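Local atomic coordinates of lipolytic enzyme, G-D-S-L family (Bacteroides thetaiotaomicron, PDB entry 7BR2), a protein that metabolises the drug diltiazem in the gut, acting as a serine esterase of the SGNH (GDSL) hydrolase superfamily. Residues D209-M214 and S283-A288. Sequence-based numbering, arbitrary orientation.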
loop_
_atom_site.group_PDB
_atom_site.type_symbol
_atom_site.label_atom_id
_atom_site.label_comp_id
_atom_site.label_asym_id
_atom_site.label_seq_id
_atom_site.Cartn_x
_atom_site.Cartn_y
_atom_site.Cartn_z
ATOM N N ASP A 209 3.938 -9.990 4.625
ATOM C CA ASP A 209 2.920 -9.741 5.632
ATOM C C ASP A 209 2.554 -8.251 5.607
ATOM O O ASP A 209 3.045 -7.483 4.776
ATOM C CB ASP A 209 3.450 -10.209 6.991
ATOM C CG ASP A 209 2.363 -10.527 8.001
ATOM O OD1 ASP A 209 1.193 -10.159 7.792
ATOM O OD2 ASP A 209 2.700 -11.137 9.042
ATOM N N ASN A 210 1.701 -7.818 6.536
ATOM C CA ASN A 210 1.224 -6.433 6.534
ATOM C C ASN A 210 2.377 -5.444 6.643
ATOM O O ASN A 210 2.340 -4.362 6.044
ATOM C CB ASN A 210 0.244 -6.219 7.686
ATOM C CG ASN A 210 -0.977 -7.081 7.571
ATOM O OD1 ASN A 210 -1.749 -6.955 6.614
ATOM N ND2 ASN A 210 -1.154 -7.986 8.526
ATOM N N ASP A 211 3.401 -5.786 7.427
ATOM C CA ASP A 211 4.564 -4.911 7.535
ATOM C C ASP A 211 5.267 -4.772 6.194
ATOM O O ASP A 211 5.660 -3.665 5.800
ATOM C CB ASP A 211 5.532 -5.438 8.601
ATOM C CG ASP A 211 5.997 -6.868 8.329
ATOM O OD1 ASP A 211 5.159 -7.729 7.959
ATOM O OD2 ASP A 211 7.214 -7.116 8.425
ATOM N N GLY A 212 5.440 -5.886 5.477
ATOM C CA GLY A 212 6.062 -5.809 4.168
ATOM C C GLY A 212 5.265 -4.954 3.204
ATOM O O GLY A 212 5.834 -4.152 2.453
ATOM N N HIS A 213 3.934 -5.098 3.224
ATOM C CA HIS A 213 3.095 -4.288 2.350
ATOM C C HIS A 213 3.133 -2.823 2.753
ATOM O O HIS A 213 3.077 -1.942 1.888
ATOM C CB HIS A 213 1.667 -4.840 2.349
ATOM C CG HIS A 213 1.504 -6.023 1.452
ATOM N ND1 HIS A 213 1.332 -5.901 0.089
ATOM C CD2 HIS A 213 1.584 -7.349 1.703
ATOM C CE1 HIS A 213 1.284 -7.104 -0.456
ATOM N NE2 HIS A 213 1.428 -8.001 0.503
ATOM N N MET A 214 3.285 -2.535 4.046
ATOM C CA MET A 214 3.407 -1.140 4.446
ATOM C C MET A 214 4.759 -0.577 4.023
ATOM O O MET A 214 4.848 0.590 3.629
ATOM C CB MET A 214 3.188 -0.996 5.950
ATOM C CG MET A 214 3.001 0.439 6.407
ATOM S SD MET A 214 1.799 1.379 5.431
ATOM C CE MET A 214 2.749 2.850 5.066
ATOM N N SER A 283 -0.967 -14.339 9.680
ATOM C CA SER A 283 -0.255 -13.081 9.855
ATOM C C SER A 283 0.440 -13.026 11.208
ATOM O O SER A 283 -0.073 -13.522 12.214
ATOM C CB SER A 283 -1.207 -11.895 9.722
ATOM O OG SER A 283 -0.498 -10.682 9.843
ATOM N N LYS A 284 1.611 -12.406 11.229
ATOM C CA LYS A 284 2.345 -12.217 12.472
ATOM C C LYS A 284 2.755 -10.785 12.750
ATOM O O LYS A 284 2.999 -10.452 13.916
ATOM C CB LYS A 284 3.612 -13.090 12.487
ATOM C CG LYS A 284 3.372 -14.589 12.573
ATOM C CD LYS A 284 2.896 -14.923 13.977
ATOM C CE LYS A 284 2.099 -16.211 14.053
ATOM N NZ LYS A 284 1.827 -16.534 15.486
ATOM N N LYS A 285 2.791 -9.918 11.751
ATOM C CA LYS A 285 3.224 -8.551 11.950
ATOM C C LYS A 285 2.191 -7.613 11.348
ATOM O O LYS A 285 1.574 -7.912 10.318
ATOM C CB LYS A 285 4.597 -8.316 11.309
ATOM C CG LYS A 285 5.705 -9.174 11.911
ATOM C CD LYS A 285 6.994 -9.078 11.092
ATOM C CE LYS A 285 6.933 -9.971 9.861
ATOM N NZ LYS A 285 8.089 -9.714 8.951
ATOM N N SER A 286 2.022 -6.466 11.988
ATOM C CA SER A 286 0.991 -5.518 11.607
ATOM C C SER A 286 1.566 -4.459 10.678
ATOM O O SER A 286 2.777 -4.368 10.478
ATOM C CB SER A 286 0.391 -4.867 12.855
ATOM O OG SER A 286 1.349 -4.047 13.506
ATOM N N GLN A 287 0.659 -3.694 10.057
ATOM C CA GLN A 287 1.058 -2.485 9.343
ATOM C C GLN A 287 1.972 -1.615 10.224
ATOM O O GLN A 287 2.954 -1.028 9.738
ATOM C CB GLN A 287 -0.218 -1.740 8.884
ATOM C CG GLN A 287 -0.027 -0.490 8.037
ATOM C CD GLN A 287 -1.323 0.308 7.869
ATOM O OE1 GLN A 287 -2.318 0.028 8.530
ATOM N NE2 GLN A 287 -1.294 1.328 7.013
ATOM N N ALA A 288 1.651 -1.522 11.527
ATOM C CA ALA A 288 2.386 -0.650 12.445
ATOM C C ALA A 288 3.846 -1.034 12.569
ATOM O O ALA A 288 4.704 -0.166 12.804
ATOM C CB ALA A 288 1.695 -0.668 13.822
HETATM O O HOH W 1 6.247 -9.327 6.088
#
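The carboxylate of Asp-209 takes hold of the loop 283-288 with both oxygens. OD1 accepts from Ser-283 OG through its syn lone pair, and Asp-209 OD2 offers its own syn lone pair to Lys-284 N at 2.8 Å. Lys-285 N reaches the same OD2 from above the carboxylate plane, at 3.0 Å, so two consecutive peptide N-H groups converge on one oxygen. CG of Asp-209 stands opposite the backbone N (chi1 -157°), which carries the carboxylate out to the loop, while Asn-210 N bonds back to OD1 and helps fix its rotation. With an alanine here, both loop N-H groups and the Ser-283 hydroxyl would probably lose their acceptor, and the 283-285 backbone would be freer to shift. Next to Asp-209, Asn-210 ND2 donates to Lys-285 O at 3.3 Å, a partner nearly in its amide plane, and also binds Arg-279 O. The Lys-285 side chain bends at CG-CD (chi3 -80°) and crosses Asp-211 obliquely, its CB and CE close to the carboxylate, before NZ makes a salt bridge of 2.8 Å to Asp-211 OD2. A water joins Asp-209 N and Asp-211 OD1, with a weaker link to Lys-285 NZ. Glu-293 brings a second negative charge near Asp-211 OD2, which Lys-285 probably helps offset. Farther along the helix, Met-214 CG packs on Gln-287 CG at 3.6 Å, and Gln-287 NE2 makes a weak bond to SD; OE1 is held by Asp-275 N, and Phe-38 of helix 35-46 touches both side chains. The contact thus fastens the loop after strand 260-267 to the N-terminal end of helix 210-223, just beyond His-207 of a probable Ser-28/His-207/Asp-204 triad, a placement consistent with the catalytic histidine loop of SGNH hydrolases.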